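Local coordinates for glycosyl hydrolase family 61, 2 protein (Heterobasidion irregulare TC 32-1, PDB 5NNS) that oxidatively cleaves crystalline and amorphous polysaccharides such as cellulose, using one active-site copper ion and yielding C1-oxidised products, at residues Gly16-Pro19 / Tyr20-Pro23; Gly53-Gly57 / Ser58-Ser62; Ala99-Ser102 / Ser103-Trp106; Ser142-Ala146 / Gly147-Leu151. One frame throughout, in Å; residues are numbered along the deposited sequence.

Contact 1. Residues Gly16-Pro19 / Tyr20-Pro23. With AKR (acrylic acid), chain O.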
loop_
_atom_site.group_PDB
_atom_site.type_symbol
_atom_site.label_atom_id
_atom_site.label_comp_id
_atom_site.label_asym_id
_atom_site.label_seq_id
_atom_site.Cartn_x
_atom_site.Cartn_y
_atom_site.Cartn_z
ATOM N N GLY A 16 2.054 -14.589 0.987
ATOM C CA GLY A 16 2.749 -13.544 0.226
ATOM C C GLY A 16 4.097 -14.048 -0.263
ATOM O O GLY A 16 4.442 -15.215 -0.065
ATOM N N PHE A 17 4.861 -13.158 -0.890
ATOM C CA PHE A 17 6.234 -13.458 -1.291
ATOM C C PHE A 17 7.118 -13.532 -0.048
ATOM O O PHE A 17 6.871 -12.825 0.924
ATOM C CB PHE A 17 6.763 -12.386 -2.255
ATOM C CG PHE A 17 8.059 -12.757 -2.912
ATOM C CD1 PHE A 17 8.069 -13.571 -4.040
ATOM C CD2 PHE A 17 9.268 -12.316 -2.397
ATOM C CE1 PHE A 17 9.257 -13.931 -4.642
ATOM C CE2 PHE A 17 10.465 -12.667 -3.001
ATOM C CZ PHE A 17 10.459 -13.481 -4.124
ATOM N N VAL A 18 8.130 -14.399 -0.085
ATOM C CA VAL A 18 9.121 -14.515 0.990
ATOM C C VAL A 18 10.393 -13.765 0.559
ATOM O O VAL A 18 11.117 -14.238 -0.319
ATOM C CB VAL A 18 9.461 -15.991 1.326
ATOM C CG1 VAL A 18 10.523 -16.071 2.420
ATOM C CG2 VAL A 18 8.207 -16.747 1.750
ATOM N N PRO A 19 10.661 -12.584 1.159
ATOM C CA PRO A 19 11.874 -11.843 0.779
ATOM C C PRO A 19 13.179 -12.558 1.139
ATOM O O PRO A 19 13.188 -13.452 1.988
ATOM C CB PRO A 19 11.752 -10.521 1.558
ATOM C CG PRO A 19 10.771 -10.798 2.637
ATOM C CD PRO A 19 9.822 -11.812 2.093
ATOM N N TYR A 20 14.256 -12.162 0.462
ATOM C CA TYR A 20 15.604 -12.737 0.617
ATOM C C TYR A 20 15.786 -14.140 0.031
ATOM O O TYR A 20 16.917 -14.555 -0.182
ATOM C CB TYR A 20 16.085 -12.727 2.077
ATOM C CG TYR A 20 16.049 -11.380 2.736
ATOM C CD1 TYR A 20 17.095 -10.485 2.573
ATOM C CD2 TYR A 20 14.968 -10.996 3.539
ATOM C CE1 TYR A 20 17.072 -9.241 3.181
ATOM C CE2 TYR A 20 14.935 -9.751 4.159
ATOM C CZ TYR A 20 15.993 -8.878 3.980
ATOM O OH TYR A 20 15.965 -7.641 4.582
ATOM N N ASN A 21 14.702 -14.877 -0.187
ATOM C CA ASN A 21 14.740 -16.103 -0.967
ATOM C C ASN A 21 14.536 -15.775 -2.434
ATOM O O ASN A 21 13.922 -14.759 -2.782
ATOM C CB ASN A 21 13.652 -17.087 -0.518
ATOM C CG ASN A 21 13.929 -17.694 0.848
ATOM O OD1 ASN A 21 15.001 -17.517 1.438
ATOM N ND2 ASN A 21 12.952 -18.429 1.356
ATOM N N THR A 22 15.054 -16.657 -3.286
ATOM C CA THR A 22 14.908 -16.539 -4.735
ATOM C C THR A 22 13.431 -16.605 -5.141
ATOM O O THR A 22 12.648 -17.291 -4.483
ATOM C CB THR A 22 15.710 -17.638 -5.474
ATOM O OG1 THR A 22 15.694 -17.374 -6.881
ATOM C CG2 THR A 22 15.141 -19.047 -5.214
ATOM N N PRO A 23 13.041 -15.869 -6.207
ATOM C CA PRO A 23 11.644 -15.966 -6.648
ATOM C C PRO A 23 11.308 -17.305 -7.311
ATOM O O PRO A 23 10.144 -17.707 -7.297
ATOM C CB PRO A 23 11.492 -14.794 -7.632
ATOM C CG PRO A 23 12.874 -14.464 -8.070
ATOM C CD PRO A 23 13.770 -14.800 -6.918
HETATM C CA AKR O . 14.621 -21.074 2.375
HETATM C CB AKR O . 15.080 -22.265 2.019
HETATM C C AKR O . 13.508 -20.892 3.342
HETATM O O AKR O . 13.175 -19.727 3.653
HETATM O OXT AKR O . 12.914 -21.870 3.843
#
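Phe17 lies beside Pro23 where the chain doubles back through a type II beta turn, Val18 to Asn21, on a surface loop of this AA9 monooxygenase. The ring of Phe17 is swung out with CG anti to the backbone N (chi1 -169°), and its far edge meets the proline: CE1 is 3.8 Å from Pro23 CB, and Pro23 CA sits almost in the ring plane. This small apolar contact closes the mouth of the turn, while Gln30 OE1 holds the backbone N of Phe17 from outside. Val18 turns its side chain to the other flank, where the methyl CG1 rests 3.5 Å from Asn21 ND2. Its own backbone N is bonded to Gln26 OE1, so two glutamines steady the chain as it enters the turn. Pro19 takes the second place of the turn, which suits the fixed phi of a proline, and its CB packs against Tyr20 CD2 at 3.8 Å. Tyr20, in the third place, adopts the positive phi (72°) that a type II turn demands. Its ring belongs to the glucan-binding surface, about 10 Å from the copper, and its hydroxyl is tied down by Thr35 OG1 and Tyr36 N. Asn21 closes the turn and carries a bound acrylic acid; an aspartate here would probably leave the acrylate oxygen without its donor and set two carboxylates against each other. In the deposited residue, ND2 of Asn21 reaches the ligand atom O at 2.6 Å through a nearly straight N-H...O angle of 174°.

Contact 2. Residues Gly53-Gly57 / Ser58-Ser62; sequences GASLG and SAQKS
Gln60 folds back on Leu56 and uses its side-chain amide to close a tight loop. OE1 of Gln60 accepts from Leu56 N at 2.8 Å, with the donor in the carbonyl plane on a lone pair. The reach depends on the shape of the glutamine: CG stands anti to the backbone N (chi1 -173°) and the chain then bends at chi2. The other end of the amide is also engaged, since NE2 of Gln60 makes a weak bond to Lys61 O at 3.3 Å; two partners therefore oppose rotation of the flat group. CG of Leu56 lies 3.4 Å from the same OE1, so an aliphatic branch shields one flank of the polar bond. Two successive backbone turns hold the bend. Leu56 O receives only a weak bond from Ala59 N, whereas Gly57 O accepts from Gln60 N at 3.3 Å. Gly57 has a positive phi, and any CB there would run into Ser58 N. Its N points at Ser55 OG, 3.4 Å away, a weak bond in the manner of an ST turn; that hydroxyl has its stronger partner in Thr97 O. The loop is sewn to its neighbours by Ser27 OG, which bonds to Ala59 O, and by Thr28, which shares a backbone bond with Lys61. Beyond the bend the chain runs directly into edge strand 63-66, and Gln60 and Ser62 already rest on Gln172 and Ile174 of the adjacent strand 165-176.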
loop_
_atom_site.group_PDB
_atom_site.type_symbol
_atom_site.label_atom_id
_atom_site.label_comp_id
_atom_site.label_asym_id
_atom_site.label_seq_id
_atom_site.Cartn_x
_atom_site.Cartn_y
_atom_site.Cartn_z
ATOM N N GLY A 53 9.613 -5.782 -7.511
ATOM C CA GLY A 53 8.202 -5.641 -7.879
ATOM C C GLY A 53 7.771 -6.578 -8.996
ATOM O O GLY A 53 6.690 -6.411 -9.569
ATOM N N ALA A 54 8.594 -7.589 -9.278
ATOM C CA ALA A 54 8.427 -8.404 -10.469
ATOM C C ALA A 54 7.234 -9.342 -10.351
ATOM O O ALA A 54 6.878 -9.804 -9.260
ATOM C CB ALA A 54 9.692 -9.201 -10.753
ATOM N N SER A 55 6.605 -9.584 -11.494
ATOM C CA SER A 55 5.626 -10.643 -11.650
ATOM C C SER A 55 6.329 -11.996 -11.520
ATOM O O SER A 55 7.519 -12.107 -11.800
ATOM C CB SER A 55 4.985 -10.524 -13.032
ATOM O OG SER A 55 4.045 -11.545 -13.270
ATOM N N LEU A 56 5.583 -13.015 -11.104
ATOM C CA LEU A 56 6.104 -14.382 -11.006
ATOM C C LEU A 56 5.755 -15.268 -12.217
ATOM O O LEU A 56 5.904 -16.491 -12.149
ATOM C CB LEU A 56 5.614 -15.031 -9.705
ATOM C CG LEU A 56 6.015 -14.312 -8.413
ATOM C CD1 LEU A 56 5.327 -14.961 -7.227
ATOM C CD2 LEU A 56 7.523 -14.324 -8.227
ATOM N N GLY A 57 5.302 -14.661 -13.315
ATOM C CA GLY A 57 5.041 -15.387 -14.556
ATOM C C GLY A 57 3.939 -16.424 -14.409
ATOM O O GLY A 57 2.808 -16.087 -14.040
ATOM N N SER A 58 4.274 -17.683 -14.688
ATOM C CA SER A 58 3.324 -18.793 -14.553
ATOM C C SER A 58 2.990 -19.120 -13.088
ATOM O O SER A 58 1.904 -19.631 -12.809
ATOM C CB SER A 58 3.860 -20.042 -15.258
ATOM O OG SER A 58 5.181 -20.321 -14.836
ATOM N N ALA A 59 3.914 -18.828 -12.168
ATOM C CA ALA A 59 3.670 -18.991 -10.725
ATOM C C ALA A 59 2.859 -17.844 -10.089
ATOM O O ALA A 59 2.471 -17.943 -8.919
ATOM C CB ALA A 59 4.989 -19.173 -9.982
ATOM N N GLN A 60 2.602 -16.771 -10.845
ATOM C CA GLN A 60 1.862 -15.615 -10.338
ATOM C C GLN A 60 0.386 -15.958 -10.178
ATOM O O GLN A 60 -0.254 -16.387 -11.136
ATOM C CB GLN A 60 2.008 -14.426 -11.297
ATOM C CG GLN A 60 1.423 -13.107 -10.793
ATOM C CD GLN A 60 2.126 -12.580 -9.555
ATOM O OE1 GLN A 60 3.346 -12.463 -9.531
ATOM N NE2 GLN A 60 1.356 -12.258 -8.525
ATOM N N LYS A 61 -0.142 -15.765 -8.971
ATOM C CA LYS A 61 -1.565 -15.965 -8.692
ATOM C C LYS A 61 -2.302 -14.622 -8.660
ATOM O O LYS A 61 -1.673 -13.563 -8.648
ATOM C CB LYS A 61 -1.755 -16.698 -7.360
ATOM C CG LYS A 61 -0.929 -17.975 -7.181
ATOM C CD LYS A 61 -1.655 -18.989 -6.290
ATOM C CE LYS A 61 -0.723 -19.973 -5.588
ATOM N NZ LYS A 61 -0.237 -19.497 -4.255
ATOM N N SER A 62 -3.636 -14.687 -8.683
ATOM C CA SER A 62 -4.520 -13.536 -8.429
ATOM C C SER A 62 -5.667 -13.972 -7.504
ATOM O O SER A 62 -6.180 -15.079 -7.638
ATOM C CB SER A 62 -5.114 -12.979 -9.732
ATOM O OG SER A 62 -4.131 -12.401 -10.573
#

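Contact 3. Residues Ala99-Ser102 / Ser103-Trp106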
loop_
_atom_site.group_PDB
_atom_site.type_symbol
_atom_site.label_atom_id
_atom_site.label_comp_id
_atom_site.label_asym_id
_atom_site.label_seq_id
_atom_site.Cartn_x
_atom_site.Cartn_y
_atom_site.Cartn_z
ATOM N N ALA A 99 1.470 -6.658 -16.492
ATOM C CA ALA A 99 1.384 -5.200 -16.369
ATOM C C ALA A 99 2.631 -4.622 -15.715
ATOM O O ALA A 99 3.136 -5.182 -14.743
ATOM C CB ALA A 99 0.151 -4.813 -15.562
ATOM N N THR A 100 3.124 -3.509 -16.258
ATOM C CA THR A 100 4.170 -2.709 -15.614
ATOM C C THR A 100 3.463 -1.808 -14.595
ATOM O O THR A 100 2.682 -0.929 -14.977
ATOM C CB THR A 100 4.958 -1.862 -16.646
ATOM O OG1 THR A 100 5.521 -2.721 -17.640
ATOM C CG2 THR A 100 6.090 -1.096 -15.987
ATOM N N THR A 101 3.719 -2.040 -13.306
ATOM C CA THR A 101 2.939 -1.397 -12.236
ATOM C C THR A 101 3.224 0.110 -12.123
ATOM O O THR A 101 2.348 0.880 -11.704
ATOM C CB THR A 101 3.128 -2.094 -10.864
ATOM O OG1 THR A 101 4.498 -2.032 -10.465
ATOM C CG2 THR A 101 2.666 -3.560 -10.924
ATOM N N SER A 102 4.433 0.520 -12.520
ATOM C CA SER A 102 4.817 1.938 -12.571
ATOM C C SER A 102 4.062 2.766 -13.622
ATOM O O SER A 102 4.074 3.998 -13.547
ATOM C CB SER A 102 6.324 2.081 -12.807
ATOM O OG SER A 102 6.712 1.480 -14.031
ATOM N N SER A 103 3.422 2.104 -14.590
ATOM C CA SER A 103 2.628 2.785 -15.616
ATOM C C SER A 103 1.144 2.907 -15.275
ATOM O O SER A 103 0.400 3.524 -16.031
ATOM C CB SER A 103 2.774 2.058 -16.957
ATOM O OG SER A 103 2.100 0.811 -16.936
ATOM N N LEU A 104 0.710 2.337 -14.152
ATOM C CA LEU A 104 -0.716 2.274 -13.838
ATOM C C LEU A 104 -1.224 3.560 -13.202
ATOM O O LEU A 104 -0.442 4.396 -12.728
ATOM C CB LEU A 104 -1.020 1.082 -12.924
ATOM C CG LEU A 104 -0.506 -0.278 -13.422
ATOM C CD1 LEU A 104 -0.911 -1.374 -12.448
ATOM C CD2 LEU A 104 -1.000 -0.591 -14.833
ATOM N N GLU A 105 -2.549 3.701 -13.215
ATOM C CA GLU A 105 -3.236 4.809 -12.563
ATOM C C GLU A 105 -3.735 4.354 -11.199
ATOM O O GLU A 105 -4.648 3.528 -11.108
ATOM C CB GLU A 105 -4.400 5.294 -13.419
ATOM C CG GLU A 105 -3.966 6.119 -14.612
ATOM C CD GLU A 105 -5.139 6.498 -15.490
ATOM O OE1 GLU A 105 -5.607 5.632 -16.266
ATOM O OE2 GLU A 105 -5.591 7.661 -15.405
ATOM N N TRP A 106 -3.134 4.905 -10.149
ATOM C CA TRP A 106 -3.395 4.481 -8.772
ATOM C C TRP A 106 -4.392 5.394 -8.099
ATOM O O TRP A 106 -4.255 6.617 -8.170
ATOM C CB TRP A 106 -2.097 4.484 -7.966
ATOM C CG TRP A 106 -1.109 3.555 -8.527
ATOM C CD1 TRP A 106 -0.165 3.836 -9.470
ATOM C CD2 TRP A 106 -0.974 2.166 -8.219
ATOM N NE1 TRP A 106 0.571 2.708 -9.754
ATOM C CE2 TRP A 106 0.088 1.666 -9.006
ATOM C CE3 TRP A 106 -1.641 1.295 -7.348
ATOM C CZ2 TRP A 106 0.501 0.333 -8.946
ATOM C CZ3 TRP A 106 -1.227 -0.037 -7.285
ATOM C CH2 TRP A 106 -0.167 -0.503 -8.084
HETATM O O HOH W 1 1.484 -2.246 -18.315
HETATM O O HOH W 2 1.947 4.454 -11.927
#
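Between Thr100 and Leu104 the backbone winds through two overlapping turns of 3-10 type, Ser103 N bonding to Thr100 O at 3.1 Å and Leu104 N to Thr101 O at 3.3 Å. Each carbonyl then takes a second donor, this time from a side chain. Ser103 places OG between its own backbone N and carbonyl carbon (chi1 71°), which aims the hydroxyl at Thr100 O, 2.7 Å away. The two donors approach that oxygen differently: OG is tilted just 17° from the carbonyl plane, whereas Ser103 N stands well above it. A water accepts from Thr100 N and gives a weak bond to Ser103 OG, bridging the start of the turn. Thr101 O, for its part, lies at the edge of the Trp106 indole, near the ring plane, and receives a weak bond from NE1 of Trp106 at 3.2 Å. The same NE1 also leans weakly on a second water, which donates to Leu104 O, so the one N-H of the indole is directed between two acceptors and makes a weak bond to each. Leu104 CB sits 3.7 Å above one face of the Trp106 indole, toward its rim, and Leu104 CD2 touches Ala99 CB at 4.4 Å. Leu104 and Trp106 both turn inward against Ala90 and Ile150 of strands 85-91 and 147-157, while Thr101 OG1 is bonded to Ser48 OG. The arrangement is a short 3-10 turn leading into a beta strand, here strand 106-116 in the larger sheet of the AA9 beta sandwich.

Contact 4. Residues Ser142-Ala146 / Gly147-Leu151; sequences SSLAA and GNYIL
Tyr149 meets Ala145 and Leu144 across a tyrosine corner, which joins the preceding loop to strand 147-157; in this motif a tyrosine near the start of a strand bonds by its hydroxyl to the backbone a few residues earlier. Gly147 begins the strand two residues before the tyrosine, as is common in such corners. Its phi of 162° would jam any CB against Ala146 O, so a glycine is what lets the chain turn out of the loop. Asn148 points away from the loop and hands its ND2 to Gly94 O. Tyr149 then comes back toward the loop, its CG anti to the carbonyl carbon (chi1 -67°), and its ring lies across Leu144, which approaches from the opposite direction. CD2 of Leu144 makes a CH-pi contact over one face of the Tyr149 ring, 4.0 Å from the centroid and 17° off the normal. The other branch serves the end of the ring: Leu144 CD1 is 3.3 Å from Tyr149 OH. Met89 and Phe107 of neighbouring strands touch both of these side chains, which places the corner in the buried part of the sandwich, while the backbone of Tyr149 pairs with Leu173. A phenylalanine here would probably leave Ala145 O without its hydroxyl donor and the loop less firmly tied to the strand. The corner is completed at the ring's edge, where Tyr149 OH donates to Ala145 O at 2.6 Å, tilted modestly from the carbonyl plane.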
loop_
_atom_site.group_PDB
_atom_site.type_symbol
_atom_site.label_atom_id
_atom_site.label_comp_id
_atom_site.label_asym_id
_atom_site.label_seq_id
_atom_site.Cartn_x
_atom_site.Cartn_y
_atom_site.Cartn_z
ATOM N N SER A 142 -17.523 -0.949 -2.757
ATOM C CA SER A 142 -18.714 -1.684 -3.236
ATOM C C SER A 142 -19.056 -1.425 -4.703
ATOM O O SER A 142 -19.442 -2.348 -5.421
ATOM C CB SER A 142 -19.939 -1.325 -2.387
ATOM O OG SER A 142 -19.719 -1.597 -1.013
ATOM N N SER A 143 -18.892 -0.172 -5.133
ATOM C CA SER A 143 -19.247 0.267 -6.486
ATOM C C SER A 143 -18.204 0.003 -7.583
ATOM O O SER A 143 -18.513 0.181 -8.769
ATOM C CB SER A 143 -19.534 1.768 -6.461
ATOM O OG SER A 143 -18.361 2.486 -6.116
ATOM N N LEU A 144 -16.990 -0.409 -7.205
ATOM C CA LEU A 144 -15.865 -0.482 -8.141
ATOM C C LEU A 144 -16.193 -1.351 -9.357
ATOM O O LEU A 144 -16.787 -2.422 -9.212
ATOM C CB LEU A 144 -14.619 -1.023 -7.427
ATOM C CG LEU A 144 -13.309 -1.157 -8.208
ATOM C CD1 LEU A 144 -12.833 0.194 -8.713
ATOM C CD2 LEU A 144 -12.240 -1.808 -7.341
ATOM N N ALA A 145 -15.811 -0.880 -10.545
ATOM C CA ALA A 145 -16.045 -1.615 -11.787
ATOM C C ALA A 145 -15.294 -2.940 -11.764
ATOM O O ALA A 145 -14.139 -2.990 -11.335
ATOM C CB ALA A 145 -15.608 -0.793 -12.991
ATOM N N ALA A 146 -15.948 -4.010 -12.212
ATOM C CA ALA A 146 -15.300 -5.325 -12.309
ATOM C C ALA A 146 -14.061 -5.234 -13.199
ATOM O O ALA A 146 -14.041 -4.485 -14.179
ATOM C CB ALA A 146 -16.267 -6.376 -12.845
ATOM N N GLY A 147 -13.023 -5.978 -12.832
ATOM C CA GLY A 147 -11.787 -5.987 -13.597
ATOM C C GLY A 147 -10.603 -6.518 -12.828
ATOM O O GLY A 147 -10.741 -7.010 -11.698
ATOM N N ASN A 148 -9.442 -6.407 -13.463
ATOM C CA ASN A 148 -8.175 -6.849 -12.903
ATOM C C ASN A 148 -7.486 -5.646 -12.263
ATOM O O ASN A 148 -7.303 -4.609 -12.921
ATOM C CB ASN A 148 -7.306 -7.444 -14.005
ATOM C CG ASN A 148 -8.009 -8.555 -14.763
ATOM O OD1 ASN A 148 -8.578 -9.468 -14.159
ATOM N ND2 ASN A 148 -7.977 -8.482 -16.092
ATOM N N TYR A 149 -7.127 -5.789 -10.986
ATOM C CA TYR A 149 -6.565 -4.702 -10.183
ATOM C C TYR A 149 -5.373 -5.156 -9.350
ATOM O O TYR A 149 -5.336 -6.299 -8.878
ATOM C CB TYR A 149 -7.609 -4.163 -9.202
ATOM C CG TYR A 149 -8.780 -3.454 -9.819
ATOM C CD1 TYR A 149 -9.882 -4.168 -10.280
ATOM C CD2 TYR A 149 -8.809 -2.058 -9.912
ATOM C CE1 TYR A 149 -10.975 -3.523 -10.832
ATOM C CE2 TYR A 149 -9.898 -1.399 -10.466
ATOM C CZ TYR A 149 -10.981 -2.137 -10.924
ATOM O OH TYR A 149 -12.064 -1.492 -11.471
ATOM N N ILE A 150 -4.415 -4.249 -9.153
ATOM C CA ILE A 150 -3.438 -4.395 -8.078
ATOM C C ILE A 150 -4.044 -3.807 -6.800
ATOM O O ILE A 150 -4.718 -2.780 -6.858
ATOM C CB ILE A 150 -2.122 -3.648 -8.372
ATOM C CG1 ILE A 150 -1.470 -4.158 -9.664
ATOM C CG2 ILE A 150 -1.156 -3.779 -7.198
ATOM C CD1 ILE A 150 -1.102 -5.631 -9.664
ATOM N N LEU A 151 -3.806 -4.470 -5.669
ATOM C CA LEU A 151 -4.127 -3.949 -4.342
ATOM C C LEU A 151 -2.807 -3.671 -3.645
ATOM O O LEU A 151 -2.004 -4.591 -3.452
ATOM C CB LEU A 151 -4.918 -4.976 -3.528
ATOM C CG LEU A 151 -5.233 -4.624 -2.064
ATOM C CD1 LEU A 151 -6.192 -3.447 -2.011
ATOM C CD2 LEU A 151 -5.802 -5.826 -1.318
#

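In the fold
Contacts 1 and 2 are surface turns on the long excursion between strands 12-15 and 63-66, and they meet: Leu56 CD2 packs against both Phe17 and Pro23. Contacts 3 and 4 are partly buried and belong to the larger sheet, where Trp106 CH2 lies 3.5 Å from Ile150 CG2. Their chemistry follows their place. Contact 1 combines a thin apolar seam with a substrate-binding tyrosine and a ligand bond; contact 2 relies almost wholly on amide and backbone bonds. Contacts 3 and 4 each join a loop to the start of a strand with a carbonyl held at an aromatic edge, weakly by indole in one, by a phenol in the other.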